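Local coordinates for protein pilin (Clostridioides difficile, PDB 6T8S) that is the major type IV pilin PilA1, the subunit that probably polymerises into the pilus fibres of this bacterium, at residues 91-94 / 95-98; 121-124 / 125-128. One frame throughout, in Å; residues are numbered along the deposited sequence.

Contact 1: residues 91-94 / 95-98; sequences TLTE and AQSA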
# COMPACT_ATOMS: atom_id res chain seq x y z
N THR A 91 6.41 -0.81 -10.28
CA THR A 91 7.66 -0.30 -10.88
C THR A 91 7.88 1.13 -10.39
O THR A 91 6.94 1.95 -10.51
CB THR A 91 7.62 -0.46 -12.41
OG1 THR A 91 7.52 -1.86 -12.67
CG2 THR A 91 8.85 0.10 -13.08
N LEU A 92 9.07 1.40 -9.86
CA LEU A 92 9.48 2.73 -9.34
C LEU A 92 10.88 3.06 -9.85
O LEU A 92 11.82 2.27 -9.62
CB LEU A 92 9.45 2.74 -7.81
CG LEU A 92 8.07 2.56 -7.17
CD1 LEU A 92 8.19 2.33 -5.67
CD2 LEU A 92 7.19 3.78 -7.46
N THR A 93 11.02 4.22 -10.50
CA THR A 93 12.32 4.91 -10.66
C THR A 93 12.77 5.45 -9.30
O THR A 93 11.95 5.51 -8.36
CB THR A 93 12.19 6.02 -11.70
OG1 THR A 93 11.37 7.04 -11.11
CG2 THR A 93 11.61 5.53 -13.01
N GLU A 94 14.04 5.86 -9.19
CA GLU A 94 14.57 6.52 -7.98
C GLU A 94 13.77 7.79 -7.71
O GLU A 94 13.41 8.03 -6.53
CB GLU A 94 16.06 6.84 -8.16
CG GLU A 94 16.92 5.59 -8.23
CD GLU A 94 18.42 5.85 -8.20
OE1 GLU A 94 18.84 6.92 -7.70
OE2 GLU A 94 19.16 4.98 -8.69
N ALA A 95 13.45 8.57 -8.75
CA ALA A 95 12.68 9.83 -8.61
C ALA A 95 11.28 9.53 -8.05
O ALA A 95 10.79 10.32 -7.21
CB ALA A 95 12.62 10.57 -9.92
N GLN A 96 10.66 8.42 -8.47
CA GLN A 96 9.32 8.02 -7.95
C GLN A 96 9.43 7.62 -6.47
O GLN A 96 8.59 8.06 -5.65
CB GLN A 96 8.72 6.89 -8.78
CG GLN A 96 8.20 7.32 -10.14
CD GLN A 96 7.66 6.15 -10.91
OE1 GLN A 96 8.36 5.18 -11.18
NE2 GLN A 96 6.38 6.22 -11.27
N SER A 97 10.45 6.83 -6.12
CA SER A 97 10.69 6.41 -4.71
C SER A 97 10.88 7.65 -3.83
O SER A 97 10.29 7.70 -2.72
CB SER A 97 11.87 5.47 -4.63
OG SER A 97 11.56 4.26 -5.29
N ALA A 98 11.69 8.60 -4.31
CA ALA A 98 12.01 9.86 -3.60
C ALA A 98 10.72 10.63 -3.31
O ALA A 98 10.54 11.10 -2.17
CB ALA A 98 12.98 10.67 -4.41
O HOH W 1 5.34 3.51 -12.14
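Thr-93 and Gln-96 meet where the chain leaves strand 90-92 and, one residue later, enters helix 94-104, and the first helical turn closes by backbone bonds from Ser-97 N to Thr-93 O (3.0 Å) and from Ala-98 N to Glu-94 O. Thr-93 is the N-cap. Its OG1 sits between its own backbone N and carbonyl carbon (chi1 70°), which points it at the start of the helix. There it accepts from Gln-96 N at 3.1 Å. Gln-96 answers in the other direction. Its chain stays extended beyond CG and reaches back obliquely across the Thr-93 side chain, with CG 3.3 Å from Thr-93 OG1. The amide oxygen OE1 then takes the N-H of Thr-93 at 2.9 Å. This bond lies in the carbonyl plane, on a lone pair, and is close to straight at 162°. The two reciprocal bonds make a capping box. The other end of the same amide is held too. Gln-96 NE2 donates to a water at 3.0 Å, and that water donates to Thr-91 O; NE2 also bonds Asn-12 O on helix 9-37. The amide is thus fixed in its rotation and links the cap to the long N-terminal helix. Leu-92 fills the buried side. Its CD2 lies 3.7 Å from Gln-96 CB, and its CB packs against the hydroxyl of Ser-97, whose OG bonds Thr-126 O.

Contact 2: residues 121-124 / 125-128; sequences PLTS and NTKV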
# COMPACT_ATOMS: atom_id res chain seq x y z
N PRO A 121 13.36 -1.10 4.36
CA PRO A 121 12.60 0.10 4.00
C PRO A 121 12.98 0.63 2.61
O PRO A 121 14.15 0.58 2.25
CB PRO A 121 12.98 1.12 5.09
CG PRO A 121 14.29 0.62 5.67
CD PRO A 121 14.28 -0.88 5.49
N LEU A 122 12.00 1.12 1.85
CA LEU A 122 12.27 1.87 0.61
C LEU A 122 13.17 3.06 0.97
O LEU A 122 12.93 3.66 2.03
CB LEU A 122 10.95 2.35 -0.02
CG LEU A 122 11.06 2.94 -1.43
CD1 LEU A 122 11.26 1.87 -2.49
CD2 LEU A 122 9.81 3.75 -1.77
N THR A 123 14.15 3.39 0.13
CA THR A 123 14.97 4.62 0.26
C THR A 123 14.74 5.53 -0.95
O THR A 123 14.20 5.06 -1.98
CB THR A 123 16.47 4.31 0.42
OG1 THR A 123 17.02 4.08 -0.88
CG2 THR A 123 16.73 3.12 1.32
N SER A 124 15.21 6.76 -0.85
CA SER A 124 15.08 7.78 -1.91
C SER A 124 15.93 7.40 -3.14
O SER A 124 15.71 7.98 -4.20
CB SER A 124 15.41 9.15 -1.38
OG SER A 124 16.75 9.18 -0.96
N ASN A 125 16.84 6.43 -3.01
CA ASN A 125 17.70 5.94 -4.13
C ASN A 125 17.26 4.55 -4.61
O ASN A 125 17.99 3.98 -5.44
CB ASN A 125 19.17 5.87 -3.71
CG ASN A 125 19.73 7.23 -3.37
OD1 ASN A 125 19.44 8.21 -4.04
ND2 ASN A 125 20.52 7.30 -2.31
N THR A 126 16.14 4.00 -4.14
CA THR A 126 15.70 2.62 -4.51
C THR A 126 14.96 2.62 -5.86
O THR A 126 14.06 3.45 -6.04
CB THR A 126 14.82 1.97 -3.44
OG1 THR A 126 15.50 2.04 -2.19
CG2 THR A 126 14.51 0.53 -3.77
N LYS A 127 15.36 1.73 -6.77
CA LYS A 127 14.61 1.34 -7.99
C LYS A 127 13.87 0.04 -7.67
O LYS A 127 14.46 -0.85 -7.03
CB LYS A 127 15.54 1.11 -9.19
CG LYS A 127 16.28 2.33 -9.70
CD LYS A 127 16.69 2.22 -11.17
CE LYS A 127 17.08 3.55 -11.81
NZ LYS A 127 16.00 4.58 -11.77
N VAL A 128 12.62 -0.06 -8.10
CA VAL A 128 11.82 -1.31 -7.94
C VAL A 128 11.38 -1.75 -9.32
O VAL A 128 10.74 -0.96 -10.05
CB VAL A 128 10.62 -1.12 -6.99
CG1 VAL A 128 9.88 -2.42 -6.81
CG2 VAL A 128 11.04 -0.56 -5.63
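Thr-123 and Thr-126 face each other across a tight bend, and their hydroxyls are hydrogen-bonded, OG1 to OG1, at 2.9 Å. Either could be the donor. The two side chains cross at about a right angle; their hydroxyls meet, while their methyl groups lie well apart. In Thr-123 the hydroxyl is folded over its own backbone, between N and the carbonyl carbon (chi1 82°). From there Thr-123 OG1 also accepts the N-H of Asn-125 at 3.2 Å, a more bent bond of 147° that makes an ST turn. One oxygen therefore serves both the middle and the end of the bend. The backbone bond from Thr-126 N to Thr-123 O, 3.1 Å long, closes a type I beta turn with Ser-124 and Asn-125 at its corners. Beyond the turn, after Lys-127, the chain enters strand 128-138.

The packed side is made by Leu-122. It has CG anti to its N (chi1 -170°), and this brings CD1 against Thr-126, 3.7 Å from both CB and CG2 of that residue. Leu-122 CD1 also reaches Val-128 CG2 at 4.0 Å. Leu-122 and Val-128 are both buried. Leu-122 rests on Ser-97 and Leu-101 of helix 94-104 and on Ile-109, while Val-128 lies on Val-90 and Leu-92.

The corner is much looser. Ser-124 and Asn-125 are exposed, and their side chains come no closer to each other than 4.2 Å, between Ser-124 OG and Asn-125 OD1. Asn-125 does touch Glu-94, at the start of the helix.

Overall arrangement
Contact 1 precedes contact 2 in the chain, and the two lie side by side with centres about 7 Å apart. Both sit on the same side of the chain, the centre of each contact about 15 Å from the centre of the chain. Two probable hydrogen bonds join them: Ser-97 OG to Thr-126 O at 2.7 Å, and Val-128 N to Leu-92 O at 2.9 Å. The second belongs to the antiparallel pairing of strands 90-92 and 128-138. The first ties the helix start to the end of the turn. Glu-94 adds packing, its CD lying 3.4 Å from Asn-125 O. The turn therefore lies against the first turn of helix 94-104.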